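Local coordinates for putative branched chain amino acid ABC transporter, periplasmic amino acid-binding protein (Brucella ovis, PDB 4XFK) that probably serves as the periplasmic substrate-binding component of an ABC-type amino-acid transport system, as in the leucine-binding protein family, at residues A[340-352]-A[386-398]. The protein carries 1 engineered substitution. Numbering follows the deposited sequence. Where two conformers were deposited one is given.
With NA (sodium ion), chain E.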
ATOM      1  N   ASP A 340      -7.883  -8.885 -12.401  1.00 15.33           N
ATOM      2  CA  ASP A 340      -7.950  -7.632 -13.130  1.00 14.83           C
ATOM      3  C   ASP A 340      -7.548  -6.430 -12.303  1.00 12.49           C
ATOM      4  O   ASP A 340      -7.895  -6.310 -11.128  1.00 16.62           O
ATOM      5  CB  ASP A 340      -9.345  -7.424 -13.717  1.00 18.71           C
ATOM      6  CG  ASP A 340      -9.635  -8.374 -14.858  1.00 24.96           C
ATOM      7  OD1 ASP A 340      -8.686  -8.730 -15.594  1.00 26.64           O
ATOM      8  OD2 ASP A 340     -10.809  -8.765 -15.014  1.00 29.23           O
ATOM      9  N   TYR A 341      -6.797  -5.550 -12.948  1.00 10.95           N
ATOM     10  CA  TYR A 341      -6.376  -4.322 -12.351  0.50  9.33           C
ATOM     11  C   TYR A 341      -6.665  -3.189 -13.348  1.00  8.41           C
ATOM     12  O   TYR A 341      -6.326  -3.301 -14.532  1.00  9.75           O
ATOM     13  CB  TYR A 341      -4.896  -4.490 -12.087  0.50 10.40           C
ATOM     14  CG  TYR A 341      -4.307  -3.491 -11.176  0.50  7.74           C
ATOM     15  CD1 TYR A 341      -3.999  -2.233 -11.642  0.50  8.46           C
ATOM     16  CD2 TYR A 341      -4.019  -3.803  -9.857  0.50  8.14           C
ATOM     17  CE1 TYR A 341      -3.445  -1.302 -10.834  0.50  7.62           C
ATOM     18  CE2 TYR A 341      -3.465  -2.866  -9.025  0.50  6.56           C
ATOM     19  CZ  TYR A 341      -3.178  -1.617  -9.531  0.50  7.06           C
ATOM     20  OH  TYR A 341      -2.623  -0.648  -8.759  0.50  8.10           O
ATOM     21  N   SER A 342      -7.310  -2.124 -12.883  1.00  7.50           N
ATOM     22  CA  SER A 342      -7.603  -0.980 -13.746  1.00  8.16           C
ATOM     23  C   SER A 342      -7.554   0.297 -12.919  1.00  8.07           C
ATOM     24  O   SER A 342      -7.259   0.252 -11.729  1.00  7.63           O
ATOM     25  CB  SER A 342      -8.959  -1.141 -14.437  1.00 10.54           C
ATOM     26  OG  SER A 342     -10.023  -1.196 -13.497  1.00 10.12           O
ATOM     27  N   MET A 343      -7.850   1.427 -13.549  1.00  9.13           N
ATOM     28  CA  MET A 343      -7.736   2.725 -12.895  1.00  8.97           C
ATOM     29  C   MET A 343      -9.030   3.511 -13.014  1.00  9.75           C
ATOM     30  O   MET A 343      -9.559   3.669 -14.115  1.00 11.28           O
ATOM     31  CB  MET A 343      -6.601   3.530 -13.540  1.00 10.09           C
ATOM     32  CG  MET A 343      -6.376   4.898 -12.913  1.00  9.33           C
ATOM     33  SD  MET A 343      -5.946   4.837 -11.159  1.00  8.90           S
ATOM     34  CE  MET A 343      -4.404   3.921 -11.207  1.00  9.70           C
ATOM     35  N   ARG A 344      -9.542   4.014 -11.894  1.00  8.74           N
ATOM     36  CA  ARG A 344     -10.733   4.854 -11.939  1.00  9.07           C
ATOM     37  C   ARG A 344     -10.340   6.277 -12.320  1.00  8.59           C
ATOM     38  O   ARG A 344      -9.460   6.880 -11.708  1.00  9.74           O
ATOM     39  CB  ARG A 344     -11.454   4.830 -10.603  1.00  9.52           C
ATOM     40  CG  ARG A 344     -12.731   5.643 -10.623  1.00  9.93           C
ATOM     41  CD  ARG A 344     -13.630   5.247  -9.467  1.00 10.48           C
ATOM     42  NE  ARG A 344     -13.007   5.538  -8.174  1.00  9.25           N
ATOM     43  CZ  ARG A 344     -13.465   5.086  -7.013  1.00  8.62           C
ATOM     44  NH1 ARG A 344     -14.530   4.297  -6.983  1.00 10.12           N
ATOM     45  NH2 ARG A 344     -12.848   5.406  -5.884  1.00  9.54           N
ATOM     46  N   SER A 345     -10.989   6.831 -13.336  1.00  9.16           N
ATOM     47  CA  SER A 345     -10.565   8.126 -13.849  0.67  8.97           C
ATOM     48  C   SER A 345     -10.952   9.288 -12.939  1.00  9.26           C
ATOM     49  O   SER A 345     -10.252  10.297 -12.904  1.00 10.58           O
ATOM     50  CB  SER A 345     -11.120   8.354 -15.250  0.67 11.21           C
ATOM     51  OG  SER A 345     -12.529   8.363 -15.218  0.67 10.57           O
ATOM     52  N   ASP A 346     -12.042   9.138 -12.187  1.00 10.34           N
ATOM     53  CA  ASP A 346     -12.555  10.236 -11.376  1.00  9.97           C
ATOM     54  C   ASP A 346     -11.536  10.749 -10.375  1.00 10.49           C
ATOM     55  O   ASP A 346     -11.428  11.961 -10.150  1.00 11.83           O
ATOM     56  CB  ASP A 346     -13.790   9.800 -10.588  1.00 12.02           C
ATOM     57  CG  ASP A 346     -14.871   9.211 -11.455  1.00 15.37           C
ATOM     58  OD1 ASP A 346     -14.600   8.210 -12.158  1.00 16.56           O
ATOM     59  OD2 ASP A 346     -16.003   9.745 -11.415  1.00 18.70           O
ATOM     60  N   ASP A 347     -10.813   9.821  -9.755  1.00  9.14           N
ATOM     61  CA  ASP A 347      -9.975  10.148  -8.609  1.00  8.74           C
ATOM     62  C   ASP A 347      -8.586   9.535  -8.712  1.00  8.08           C
ATOM     63  O   ASP A 347      -7.723   9.824  -7.896  1.00  9.07           O
ATOM     64  CB  ASP A 347     -10.657   9.724  -7.296  1.00  9.20           C
ATOM     65  CG  ASP A 347     -10.997   8.232  -7.239  1.00  9.02           C
ATOM     66  OD1 ASP A 347     -10.874   7.506  -8.252  1.00  9.15           O
ATOM     67  OD2 ASP A 347     -11.418   7.785  -6.149  1.00  9.90           O
ATOM     68  N   HIS A 348      -8.377   8.701  -9.725  1.00  7.98           N
ATOM     69  CA  HIS A 348      -7.132   7.944  -9.878  1.00  7.57           C
ATOM     70  C   HIS A 348      -6.840   7.010  -8.698  1.00  7.19           C
ATOM     71  O   HIS A 348      -5.696   6.861  -8.258  1.00  8.14           O
ATOM     72  CB  HIS A 348      -5.937   8.847 -10.219  1.00  7.88           C
ATOM     73  CG  HIS A 348      -6.083   9.544 -11.532  1.00  7.49           C
ATOM     74  ND1 HIS A 348      -5.215  10.527 -11.958  1.00  7.71           N
ATOM     75  CD2 HIS A 348      -6.989   9.384 -12.526  1.00  7.56           C
ATOM     76  CE1 HIS A 348      -5.591  10.952 -13.151  1.00  7.35           C
ATOM     77  NE2 HIS A 348      -6.664  10.276 -13.518  1.00  7.94           N
ATOM     78  N   GLN A 349      -7.901   6.371  -8.213  1.00  7.84           N
ATOM     79  CA  GLN A 349      -7.787   5.223  -7.328  1.00  6.98           C
ATOM     80  C   GLN A 349      -7.879   3.948  -8.169  1.00  6.87           C
ATOM     81  O   GLN A 349      -8.837   3.768  -8.923  1.00  7.56           O
ATOM     82  CB  GLN A 349      -8.913   5.245  -6.285  1.00  7.56           C
ATOM     83  CG  GLN A 349      -8.979   4.007  -5.413  1.00  7.57           C
ATOM     84  CD  GLN A 349      -7.696   3.792  -4.623  1.00  7.15           C
ATOM     85  OE1 GLN A 349      -7.256   4.665  -3.863  1.00  7.56           O
ATOM     86  NE2 GLN A 349      -7.085   2.626  -4.800  1.00  7.26           N
ATOM     87  N   ALA A 350      -6.880   3.076  -8.062  1.00  7.13           N
ATOM     88  CA  ALA A 350      -6.908   1.816  -8.802  1.00  7.84           C
ATOM     89  C   ALA A 350      -7.985   0.875  -8.264  1.00  7.26           C
ATOM     90  O   ALA A 350      -8.327   0.909  -7.071  1.00  7.55           O
ATOM     91  CB  ALA A 350      -5.547   1.136  -8.772  1.00  7.97           C
ATOM     92  N   LYS A 351      -8.514   0.053  -9.171  1.00  7.27           N
ATOM     93  CA  LYS A 351      -9.538  -0.947  -8.879  1.00  7.69           C
ATOM     94  C   LYS A 351      -8.907  -2.328  -8.998  1.00  7.12           C
ATOM     95  O   LYS A 351      -8.321  -2.657 -10.032  1.00  7.58           O
ATOM     96  CB  LYS A 351     -10.708  -0.813  -9.852  1.00  9.46           C
ATOM     97  CG  LYS A 351     -11.840  -1.774  -9.549  1.00 11.91           C
ATOM     98  CD  LYS A 351     -13.169  -1.278 -10.092  1.00 18.61           C
ATOM     99  CE  LYS A 351     -13.293  -1.506 -11.567  1.00 21.98           C
ATOM    100  NZ  LYS A 351     -14.679  -1.149 -11.987  1.00 22.66           N
ATOM    101  N   PHE A 352      -9.021  -3.132  -7.942  1.00  6.93           N
ATOM    102  CA  PHE A 352      -8.348  -4.426  -7.875  1.00  7.43           C
ATOM    103  C   PHE A 352      -8.986  -5.253  -6.765  1.00  8.13           C
ATOM    104  O   PHE A 352      -9.610  -4.699  -5.864  1.00  8.49           O
ATOM    105  CB  PHE A 352      -6.855  -4.224  -7.579  1.00  8.36           C
ATOM    106  CG  PHE A 352      -6.591  -3.246  -6.469  1.00  7.24           C
ATOM    107  CD1 PHE A 352      -6.742  -3.631  -5.137  1.00  8.53           C
ATOM    108  CD2 PHE A 352      -6.234  -1.937  -6.747  1.00  7.73           C
ATOM    109  CE1 PHE A 352      -6.564  -2.736  -4.113  1.00  9.91           C
ATOM    110  CE2 PHE A 352      -6.041  -1.028  -5.718  1.00  7.57           C
ATOM    111  CZ  PHE A 352      -6.200  -1.431  -4.397  1.00  8.80           C
ATOM    112  N   ILE A 386     -13.204  -1.548  -4.208  1.00  9.68           N
ATOM    113  CA  ILE A 386     -12.912  -0.126  -4.354  1.00  9.23           C
ATOM    114  C   ILE A 386     -13.915   0.734  -3.577  1.00 10.26           C
ATOM    115  O   ILE A 386     -15.111   0.430  -3.536  1.00 11.62           O
ATOM    116  CB  ILE A 386     -12.836   0.286  -5.847  1.00  8.82           C
ATOM    117  CG1 ILE A 386     -12.160   1.655  -5.978  1.00  8.31           C
ATOM    118  CG2 ILE A 386     -14.234   0.245  -6.531  1.00 11.08           C
ATOM    119  CD1 ILE A 386     -11.825   2.040  -7.402  1.00  8.82           C
ATOM    120  N   ASP A 387     -13.416   1.781  -2.925  1.00  9.20           N
ATOM    121  CA  ASP A 387     -14.274   2.658  -2.135  1.00 10.13           C
ATOM    122  C   ASP A 387     -15.014   3.620  -3.057  1.00  9.83           C
ATOM    123  O   ASP A 387     -14.598   3.829  -4.193  1.00 10.36           O
ATOM    124  CB  ASP A 387     -13.449   3.417  -1.072  1.00 11.06           C
ATOM    125  CG  ASP A 387     -12.283   4.219  -1.663  1.00 12.54           C
ATOM    126  OD1 ASP A 387     -11.528   3.687  -2.507  1.00 12.45           O
ATOM    127  OD2 ASP A 387     -12.104   5.386  -1.250  1.00 14.57           O
ATOM    128  N   PRO A 388     -16.122   4.201  -2.582  1.00 12.32           N
ATOM    129  CA  PRO A 388     -16.829   5.177  -3.416  1.00 12.71           C
ATOM    130  C   PRO A 388     -15.954   6.397  -3.652  1.00 12.22           C
ATOM    131  O   PRO A 388     -15.079   6.690  -2.843  1.00 13.43           O
ATOM    132  CB  PRO A 388     -18.035   5.569  -2.554  1.00 15.87           C
ATOM    133  CG  PRO A 388     -18.197   4.457  -1.582  1.00 17.80           C
ATOM    134  CD  PRO A 388     -16.827   3.923  -1.319  1.00 15.22           C
ATOM    135  N   VAL A 389     -16.172   7.094  -4.759  1.00 11.37           N
ATOM    136  CA  VAL A 389     -15.464   8.337  -5.001  1.00 10.90           C
ATOM    137  C   VAL A 389     -15.797   9.288  -3.854  1.00 12.21           C
ATOM    138  O   VAL A 389     -16.963   9.477  -3.491  1.00 13.56           O
ATOM    139  CB  VAL A 389     -15.856   8.945  -6.354  1.00 10.92           C
ATOM    140  CG1 VAL A 389     -15.223  10.310  -6.528  1.00 11.73           C
ATOM    141  CG2 VAL A 389     -15.429   8.020  -7.481  1.00 11.15           C
ATOM    142  N   GLN A 390     -14.764   9.854  -3.251  1.00 12.31           N
ATOM    143  CA  GLN A 390     -14.944  10.687  -2.073  1.00 12.14           C
ATOM    144  C   GLN A 390     -15.641  11.989  -2.420  1.00 13.82           C
ATOM    145  O   GLN A 390     -15.427  12.551  -3.490  1.00 15.05           O
ATOM    146  CB  GLN A 390     -13.604  10.976  -1.406  1.00 11.52           C
ATOM    147  CG  GLN A 390     -12.928   9.760  -0.812  1.00 11.86           C
ATOM    148  CD  GLN A 390     -11.567  10.100  -0.262  1.00 12.16           C
ATOM    149  OE1 GLN A 390     -11.442  10.890   0.673  1.00 13.26           O
ATOM    150  NE2 GLN A 390     -10.534   9.520  -0.848  1.00 11.59           N
ATOM    151  N   GLU A 391     -16.472  12.462  -1.499  1.00 15.69           N
ATOM    152  CA  GLU A 391     -17.200  13.707  -1.682  1.00 17.71           C
ATOM    153  C   GLU A 391     -16.255  14.869  -1.969  1.00 18.04           C
ATOM    154  O   GLU A 391     -16.591  15.783  -2.720  1.00 20.37           O
ATOM    155  CB  GLU A 391     -18.046  14.003  -0.434  1.00 20.53           C
ATOM    156  CG  GLU A 391     -18.964  12.850  -0.028  1.00 25.71           C
ATOM    157  CD  GLU A 391     -19.413  12.914   1.427  1.00 29.65           C
ATOM    158  OE1 GLU A 391     -19.048  13.879   2.133  1.00 31.25           O
ATOM    159  OE2 GLU A 391     -20.134  11.990   1.866  1.00 30.90           O
ATOM    160  N   SER A 392     -15.059  14.810  -1.388  1.00 15.94           N
ATOM    161  CA  SER A 392     -14.076  15.881  -1.504  1.00 16.30           C
ATOM    162  C   SER A 392     -13.241  15.820  -2.783  1.00 16.71           C
ATOM    163  O   SER A 392     -12.384  16.674  -3.000  1.00 18.31           O
ATOM    164  CB  SER A 392     -13.131  15.846  -0.304  1.00 17.95           C
ATOM    165  OG  SER A 392     -12.423  14.619  -0.262  1.00 19.08           O
ATOM    166  N   CYS A 393     -13.479  14.809  -3.616  1.00 15.34           N
ATOM    167  CA  CYS A 393     -12.723  14.642  -4.856  1.00 16.07           C
ATOM    168  C   CYS A 393     -13.186  15.563  -5.978  1.00 17.48           C
ATOM    169  O   CYS A 393     -14.364  15.579  -6.345  1.00 18.14           O
ATOM    170  CB  CYS A 393     -12.789  13.188  -5.337  1.00 17.79           C
ATOM    171  SG  CYS A 393     -12.271  12.929  -7.058  1.00 21.34           S
ATOM    172  N   SER A 394     -12.239  16.318  -6.522  1.00 18.65           N
ATOM    173  CA  SER A 394     -12.442  17.073  -7.746  1.00 21.71           C
ATOM    174  C   SER A 394     -11.163  16.919  -8.551  1.00 22.00           C
ATOM    175  O   SER A 394     -10.069  17.043  -8.008  1.00 25.81           O
ATOM    176  CB  SER A 394     -12.665  18.546  -7.429  1.00 24.47           C
ATOM    177  OG  SER A 394     -11.483  19.113  -6.885  1.00 26.26           O
ATOM    178  N   MET A 395     -11.276  16.632  -9.838  1.00 17.86           N
ATOM    179  CA  MET A 395     -10.076  16.526 -10.655  1.00 15.45           C
ATOM    180  C   MET A 395     -10.235  17.356 -11.913  1.00 15.84           C
ATOM    181  O   MET A 395     -11.263  17.299 -12.584  1.00 17.62           O
ATOM    182  CB  MET A 395      -9.758  15.067 -11.014  1.00 14.46           C
ATOM    183  CG  MET A 395      -8.412  14.865 -11.736  1.00 12.66           C
ATOM    184  SD  MET A 395      -8.299  13.197 -12.377  1.00 14.28           S
ATOM    185  CE  MET A 395      -8.055  12.309 -10.854  1.00 13.29           C
ATOM    186  N   LYS A 396      -9.210  18.132 -12.223  1.00 15.99           N
ATOM    187  CA  LYS A 396      -9.181  18.879 -13.465  1.00 17.43           C
ATOM    188  C   LYS A 396      -8.729  17.982 -14.615  1.00 16.91           C
ATOM    189  O   LYS A 396      -7.739  17.248 -14.499  1.00 21.69           O
ATOM    190  CB  LYS A 396      -8.261  20.088 -13.322  1.00 22.34           C
ATOM    191  CG  LYS A 396      -8.713  21.049 -12.237  1.00 26.59           C
ATOM    192  CD  LYS A 396      -7.749  22.214 -12.069  1.00 30.18           C
ATOM    193  CE  LYS A 396      -8.165  23.085 -10.892  1.00 32.93           C
ATOM    194  NZ  LYS A 396      -7.302  24.289 -10.746  1.00 34.80           N
ATOM    195  N   ARG A 397      -9.472  18.021 -15.715  1.00 15.99           N
ATOM    196  CA  ARG A 397      -9.110  17.269 -16.909  1.00 16.48           C
ATOM    197  C   ARG A 397      -8.105  18.097 -17.706  1.00 19.73           C
ATOM    198  O   ARG A 397      -8.003  19.308 -17.514  1.00 21.17           O
ATOM    199  CB  ARG A 397     -10.347  17.006 -17.784  1.00 16.41           C
ATOM    200  CG  ARG A 397     -11.486  16.226 -17.133  1.00 16.08           C
ATOM    201  CD  ARG A 397     -11.074  14.839 -16.713  1.00 13.55           C
ATOM    202  NE  ARG A 397     -10.387  14.109 -17.770  1.00 12.62           N
ATOM    203  CZ  ARG A 397      -9.698  12.992 -17.556  1.00 11.84           C
ATOM    204  NH1 ARG A 397      -9.619  12.496 -16.323  1.00 12.23           N
ATOM    205  NH2 ARG A 397      -9.080  12.377 -18.561  1.00 11.68           N
ATOM    206  N   PRO A 398      -7.349  17.447 -18.601  1.00 22.39           N
ATOM    207  CA  PRO A 398      -6.589  18.229 -19.582  1.00 25.73           C
ATOM    208  C   PRO A 398      -7.581  18.991 -20.459  1.00 31.42           C
ATOM    209  O   PRO A 398      -8.477  18.369 -21.033  1.00 31.88           O
ATOM    210  CB  PRO A 398      -5.878  17.157 -20.407  1.00 25.73           C
ATOM    211  CG  PRO A 398      -5.804  15.961 -19.499  1.00 23.74           C
ATOM    212  CD  PRO A 398      -7.058  16.006 -18.674  1.00 22.68           C
TER
HETATM  213 NA    NA E 503     -14.022   6.799 -16.322  1.00 24.99          NA
HETATM  214  O   HOH W   1     -11.336  12.798 -13.982  1.00 14.50           O
HETATM  215  O   HOH W   2     -12.999   5.219 -14.745  1.00 15.59           O
HETATM  216  O   HOH W   3     -15.482   7.524 -14.501  1.00 34.52           O
HETATM  217  O   HOH W   4     -12.071   9.386  -4.117  1.00 11.12           O
HETATM  218  O   HOH W   5     -10.744   7.210  -2.856  1.00 17.22           O
HETATM  219  O   HOH W   6     -12.012   6.173 -17.805  1.00 36.86           O
HETATM  220  O   HOH W   7     -15.500   5.126 -17.401  1.00 36.94           O
HETATM  221  O   HOH W   8     -14.944   8.674 -17.670  1.00 36.01           O
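The carbonyl oxygen Asp-387 O accepts two bonds from one guanidinium, from Arg-344 NH1 at 2.8 Å and from Arg-344 NH2 at 2.9 Å, joining the turn of a β-hairpin (strands 339-343 and 350-360) to the irregular C-terminal tail of this periplasmic-binding-protein fold. Both approaches lie in the guanidinium plane, an end-on grip. A side-on pair to Asp-347 restrains the group further: Arg-344 NE donates to OD1 almost straight (168°), and NH2 to OD2. OD1 also closes an Asx turn with Gln-349 N, from the carboxylate's other face. Aliphatic carbons sandwich the guanidinium: Val-389 CG2 lies over one face, and Ile-386 CD1 over the opposite one, 3.4 Å above the plane.

Farther along the tail, Cys-393 SG packs against Asp-347 CB at 3.6 Å. His-348, whose NE2 is hydrogen-bonded to Glu-330 OE2 and ND1 to His-131 O, offers a ring face to Met-395. Extended chi1 and chi2 carry Met-395 SD over that face, and the bend at chi3 (-73°) turns CE over the ring centre, 3.4 Å from the centroid and 5° off the normal, a CH-pi contact. A water links Ser-345 O to Arg-397 NH1, which also salt-bridges Glu-330, while Ser-345 OG binds sodium at 2.4 Å, five waters completing the shell.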